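Local coordinates for YkuI protein (Bacillus subtilis, PDB 2BAS) that probably hydrolyses the second messenger cyclic di-GMP through its EAL domain, which is joined to a C-terminal signalling domain, at residues 49-61 against 100-112. Numbering follows the deposited sequence.
Sequences EEQKVVGYEVLGR and FLEADSDLLIFMN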
loop_
_atom_site.group_PDB
_atom_site.type_symbol
_atom_site.label_atom_id
_atom_site.label_comp_id
_atom_site.label_asym_id
_atom_site.label_seq_id
_atom_site.Cartn_x
_atom_site.Cartn_y
_atom_site.Cartn_z
ATOM N N GLU A 49 11.588 -12.010 16.898
ATOM C CA GLU A 49 12.278 -11.371 18.030
ATOM C C GLU A 49 13.223 -12.348 18.726
ATOM O O GLU A 49 14.440 -12.140 18.735
ATOM C CB GLU A 49 11.291 -10.775 19.037
ATOM C CG GLU A 49 10.087 -10.088 18.438
ATOM C CD GLU A 49 8.824 -10.885 18.657
ATOM O OE1 GLU A 49 8.520 -11.168 19.838
ATOM O OE2 GLU A 49 8.138 -11.220 17.664
ATOM N N GLU A 50 12.649 -13.385 19.336
ATOM C CA GLU A 50 13.402 -14.568 19.739
ATOM C C GLU A 50 13.364 -15.368 18.452
ATOM O O GLU A 50 12.566 -15.053 17.569
ATOM C CB GLU A 50 12.678 -15.357 20.835
ATOM C CG GLU A 50 12.475 -14.630 22.170
ATOM C CD GLU A 50 11.181 -13.826 22.247
ATOM O OE1 GLU A 50 10.324 -13.967 21.348
ATOM O OE2 GLU A 50 11.017 -13.059 23.219
ATOM N N GLN A 51 14.198 -16.386 18.303
ATOM C CA GLN A 51 14.078 -17.187 17.092
ATOM C C GLN A 51 13.449 -18.516 17.482
ATOM O O GLN A 51 14.064 -19.570 17.305
ATOM C CB GLN A 51 15.419 -17.395 16.369
ATOM C CG GLN A 51 16.568 -16.474 16.748
ATOM C CD GLN A 51 16.253 -14.996 16.645
ATOM O OE1 GLN A 51 15.717 -14.521 15.644
ATOM N NE2 GLN A 51 16.605 -14.256 17.689
ATOM N N LYS A 52 12.224 -18.455 18.016
ATOM C CA LYS A 52 11.558 -19.643 18.570
ATOM C C LYS A 52 10.137 -19.912 18.078
ATOM O O LYS A 52 9.508 -19.056 17.445
ATOM C CB LYS A 52 11.552 -19.593 20.100
ATOM C CG LYS A 52 10.554 -18.615 20.718
ATOM C CD LYS A 52 10.243 -19.036 22.155
ATOM C CE LYS A 52 9.662 -17.897 22.981
ATOM N NZ LYS A 52 9.577 -18.286 24.417
ATOM N N VAL A 53 9.640 -21.110 18.391
ATOM C CA VAL A 53 8.304 -21.516 17.986
ATOM C C VAL A 53 7.253 -20.793 18.847
ATOM O O VAL A 53 7.341 -20.778 20.071
ATOM C CB VAL A 53 8.124 -23.077 17.953
ATOM C CG1 VAL A 53 9.474 -23.782 17.731
ATOM C CG2 VAL A 53 7.452 -23.608 19.205
ATOM N N VAL A 54 6.284 -20.167 18.187
ATOM C CA VAL A 54 5.232 -19.400 18.863
ATOM C C VAL A 54 3.888 -20.125 18.770
ATOM O O VAL A 54 2.943 -19.802 19.495
ATOM C CB VAL A 54 5.103 -17.979 18.268
ATOM C CG1 VAL A 54 6.305 -17.146 18.649
ATOM C CG2 VAL A 54 4.955 -18.031 16.756
ATOM N N GLY A 55 3.827 -21.106 17.869
ATOM C CA GLY A 55 2.645 -21.930 17.676
ATOM C C GLY A 55 2.839 -22.961 16.580
ATOM O O GLY A 55 3.952 -23.159 16.085
ATOM N N TYR A 56 1.747 -23.623 16.213
ATOM C CA TYR A 56 1.762 -24.644 15.175
ATOM C C TYR A 56 0.477 -24.557 14.372
ATOM O O TYR A 56 -0.607 -24.457 14.946
ATOM C CB TYR A 56 1.816 -26.042 15.796
ATOM C CG TYR A 56 3.053 -26.379 16.598
ATOM C CD1 TYR A 56 3.134 -26.077 17.962
ATOM C CD2 TYR A 56 4.130 -27.034 16.000
ATOM C CE1 TYR A 56 4.267 -26.402 18.709
ATOM C CE2 TYR A 56 5.270 -27.367 16.738
ATOM C CZ TYR A 56 5.330 -27.050 18.092
ATOM O OH TYR A 56 6.448 -27.385 18.821
ATOM N N GLU A 57 0.584 -24.599 13.051
ATOM C CA GLU A 57 -0.605 -24.729 12.225
ATOM C C GLU A 57 -1.045 -26.178 12.376
ATOM O O GLU A 57 -0.203 -27.083 12.424
ATOM C CB GLU A 57 -0.326 -24.394 10.760
ATOM C CG GLU A 57 -1.594 -24.217 9.933
ATOM C CD GLU A 57 -1.336 -24.017 8.438
ATOM O OE1 GLU A 57 -0.255 -24.396 7.939
ATOM O OE2 GLU A 57 -2.233 -23.480 7.748
ATOM N N VAL A 58 -2.358 -26.382 12.489
ATOM C CA VAL A 58 -2.945 -27.711 12.619
ATOM C C VAL A 58 -3.299 -28.247 11.227
ATOM O O VAL A 58 -4.134 -27.670 10.532
ATOM C CB VAL A 58 -4.190 -27.694 13.553
ATOM C CG1 VAL A 58 -4.954 -29.020 13.486
ATOM C CG2 VAL A 58 -3.774 -27.410 14.984
ATOM N N LEU A 59 -2.664 -29.351 10.836
ATOM C CA LEU A 59 -2.828 -29.921 9.491
ATOM C C LEU A 59 -3.555 -31.270 9.509
ATOM O O LEU A 59 -3.370 -32.056 10.428
ATOM C CB LEU A 59 -1.459 -30.038 8.803
ATOM C CG LEU A 59 -0.609 -28.749 8.705
ATOM C CD1 LEU A 59 0.787 -29.014 8.167
ATOM C CD2 LEU A 59 -1.282 -27.675 7.859
ATOM N N GLY A 60 -4.380 -31.531 8.497
ATOM C CA GLY A 60 -5.165 -32.771 8.427
ATOM C C GLY A 60 -4.501 -33.920 7.686
ATOM O O GLY A 60 -4.036 -33.746 6.564
ATOM N N ARG A 61 -4.459 -35.100 8.306
ATOM C CA ARG A 61 -3.831 -36.271 7.676
ATOM C C ARG A 61 -4.622 -37.548 7.897
ATOM O O ARG A 61 -5.481 -37.624 8.780
ATOM C CB ARG A 61 -2.390 -36.495 8.189
ATOM C CG ARG A 61 -1.364 -35.416 7.868
ATOM C CD ARG A 61 -1.012 -35.360 6.388
ATOM N NE ARG A 61 0.109 -34.450 6.110
ATOM C CZ ARG A 61 -0.007 -33.138 5.876
ATOM N NH1 ARG A 61 1.072 -32.402 5.623
ATOM N NH2 ARG A 61 -1.197 -32.552 5.896
ATOM N N PHE A 100 -2.554 -30.145 22.391
ATOM C CA PHE A 100 -2.204 -28.832 22.952
ATOM C C PHE A 100 -2.392 -28.752 24.472
ATOM O O PHE A 100 -1.564 -28.154 25.166
ATOM C CB PHE A 100 -2.983 -27.702 22.265
ATOM C CG PHE A 100 -2.383 -27.247 20.957
ATOM C CD1 PHE A 100 -2.940 -27.637 19.745
ATOM C CD2 PHE A 100 -1.266 -26.420 20.936
ATOM C CE1 PHE A 100 -2.388 -27.212 18.526
ATOM C CE2 PHE A 100 -0.710 -25.989 19.726
ATOM C CZ PHE A 100 -1.273 -26.387 18.523
ATOM N N LEU A 101 -3.464 -29.361 24.988
ATOM C CA LEU A 101 -3.736 -29.385 26.432
ATOM C C LEU A 101 -2.580 -29.970 27.259
ATOM O O LEU A 101 -2.544 -29.810 28.480
ATOM C CB LEU A 101 -5.026 -30.159 26.746
ATOM C CG LEU A 101 -6.429 -29.542 26.676
ATOM C CD1 LEU A 101 -7.456 -30.606 27.050
ATOM C CD2 LEU A 101 -6.582 -28.333 27.586
ATOM N N GLU A 102 -1.647 -30.645 26.585
ATOM C CA GLU A 102 -0.482 -31.244 27.236
ATOM C C GLU A 102 0.764 -30.369 27.122
ATOM O O GLU A 102 1.613 -30.372 28.011
ATOM C CB GLU A 102 -0.189 -32.638 26.663
ATOM C CG GLU A 102 -1.366 -33.622 26.693
ATOM C CD GLU A 102 -1.922 -33.876 28.090
ATOM O OE1 GLU A 102 -1.137 -34.166 29.024
ATOM O OE2 GLU A 102 -3.160 -33.804 28.244
ATOM N N ALA A 103 0.868 -29.618 26.033
ATOM C CA ALA A 103 2.041 -28.776 25.786
ATOM C C ALA A 103 2.011 -27.429 26.516
ATOM O O ALA A 103 1.181 -27.199 27.393
ATOM C CB ALA A 103 2.226 -28.571 24.297
ATOM N N ASP A 104 2.922 -26.542 26.124
ATOM C CA ASP A 104 3.083 -25.223 26.735
ATOM C C ASP A 104 1.830 -24.355 26.594
ATOM O O ASP A 104 1.222 -24.292 25.524
ATOM C CB ASP A 104 4.294 -24.513 26.125
ATOM C CG ASP A 104 5.549 -25.384 26.117
ATOM O OD1 ASP A 104 6.659 -24.817 26.203
ATOM O OD2 ASP A 104 5.437 -26.628 26.031
ATOM N N SER A 105 1.476 -23.677 27.685
ATOM C CA SER A 105 0.244 -22.883 27.803
ATOM C C SER A 105 0.198 -21.565 26.988
ATOM O O SER A 105 -0.793 -20.826 27.041
ATOM C CB SER A 105 -0.013 -22.604 29.293
ATOM O OG SER A 105 -1.306 -22.082 29.531
ATOM N N ASP A 106 1.251 -21.281 26.224
ATOM C CA ASP A 106 1.358 -20.003 25.509
ATOM C C ASP A 106 1.479 -20.161 23.989
ATOM O O ASP A 106 1.571 -19.166 23.255
ATOM C CB ASP A 106 2.556 -19.214 26.034
ATOM C CG ASP A 106 3.886 -19.855 25.663
ATOM O OD1 ASP A 106 4.726 -19.170 25.040
ATOM O OD2 ASP A 106 4.090 -21.051 25.974
ATOM N N LEU A 107 1.492 -21.413 23.535
ATOM C CA LEU A 107 1.580 -21.738 22.119
ATOM C C LEU A 107 0.342 -21.247 21.373
ATOM O O LEU A 107 -0.782 -21.377 21.851
ATOM C CB LEU A 107 1.762 -23.251 21.916
ATOM C CG LEU A 107 3.125 -23.907 22.200
ATOM C CD1 LEU A 107 3.075 -25.383 21.890
ATOM C CD2 LEU A 107 4.261 -23.274 21.412
ATOM N N LEU A 108 0.561 -20.655 20.210
ATOM C CA LEU A 108 -0.547 -20.206 19.381
ATOM C C LEU A 108 -1.094 -21.410 18.629
ATOM O O LEU A 108 -0.335 -22.320 18.296
ATOM C CB LEU A 108 -0.089 -19.104 18.414
ATOM C CG LEU A 108 0.337 -17.778 19.071
ATOM C CD1 LEU A 108 1.120 -16.872 18.108
ATOM C CD2 LEU A 108 -0.840 -17.014 19.667
ATOM N N ILE A 109 -2.403 -21.421 18.383
ATOM C CA ILE A 109 -3.042 -22.500 17.622
ATOM C C ILE A 109 -3.612 -21.950 16.306
ATOM O O ILE A 109 -4.655 -21.277 16.300
ATOM C CB ILE A 109 -4.160 -23.225 18.451
ATOM C CG1 ILE A 109 -3.631 -23.699 19.809
ATOM C CG2 ILE A 109 -4.729 -24.402 17.677
ATOM C CD1 ILE A 109 -4.716 -24.114 20.803
ATOM N N PHE A 110 -2.918 -22.224 15.200
ATOM C CA PHE A 110 -3.357 -21.789 13.864
ATOM C C PHE A 110 -4.230 -22.851 13.184
ATOM O O PHE A 110 -3.763 -23.950 12.850
ATOM C CB PHE A 110 -2.159 -21.475 12.968
ATOM C CG PHE A 110 -1.408 -20.225 13.341
ATOM C CD1 PHE A 110 -0.516 -20.218 14.416
ATOM C CD2 PHE A 110 -1.557 -19.060 12.586
ATOM C CE1 PHE A 110 0.201 -19.057 14.750
ATOM C CE2 PHE A 110 -0.857 -17.900 12.923
ATOM C CZ PHE A 110 0.033 -17.901 14.009
HETATM N N MSE A 111 -5.497 -22.510 12.977
HETATM C CA MSE A 111 -6.449 -23.397 12.323
HETATM C C MSE A 111 -7.047 -22.740 11.084
HETATM O O MSE A 111 -7.728 -21.718 11.180
HETATM C CB MSE A 111 -7.579 -23.748 13.281
HETATM C CG MSE A 111 -7.184 -24.538 14.506
HETATM SE SE MSE A 111 -8.631 -24.504 15.835
HETATM C CE MSE A 111 -8.845 -22.518 16.022
ATOM N N ASN A 112 -6.796 -23.342 9.928
ATOM C CA ASN A 112 -7.299 -22.849 8.642
ATOM C C ASN A 112 -8.701 -23.372 8.392
ATOM O O ASN A 112 -8.889 -24.550 8.091
ATOM C CB ASN A 112 -6.375 -23.299 7.512
ATOM C CG ASN A 112 -6.696 -22.642 6.183
ATOM O OD1 ASN A 112 -7.558 -21.761 6.086
ATOM N ND2 ASN A 112 -5.987 -23.068 5.141
#
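The Tyr-56 ring takes CD1 of Leu-107 at its edge, close to the ring plane and 3.5 Å from CE1 of Tyr-56, while Phe-264 stacks on the ring. The Phe-100 ring has CG1 of Ile-109 over the centre of one face, and CG2 of Val-58 at its edge, 3.8 Å from CE1 of Phe-100. In the TIM-barrel-like (beta/alpha) fold of EAL domains, 53-61 and 108-112 are adjacent parallel strands, and they illustrate a beta-alpha-beta crossover: helix 82-100 lies in the link, which also holds strand 67-70, and Phe-100 at its C-terminal end packs on the face from which Tyr-56 and Ile-109 project. With CG anti to the carbonyl carbon (chi1 -75°), the Leu-107 branch is carried to strand 53-61, where CD1 meets Tyr-56 and CD2 lies 3.9 Å from CG2 of Val-53. Shortening this residue to an alanine takes away CG and both methyls and would probably open a gap at the Tyr-56 edge and leave Val-53 CG2 without this neighbour. The Tyr-56 hydroxyl is hydrogen-bonded to N of Leu-265. On the other face, Glu-57 and Phe-110 cross at about a right angle, and OE1 of Glu-57 is hydrogen-bonded to NE2 of Gln-253. Four backbone hydrogen bonds set the parallel register, among them Val-58 N to Phe-110 O, 2.8 Å and nearly in line with the carbonyl bond.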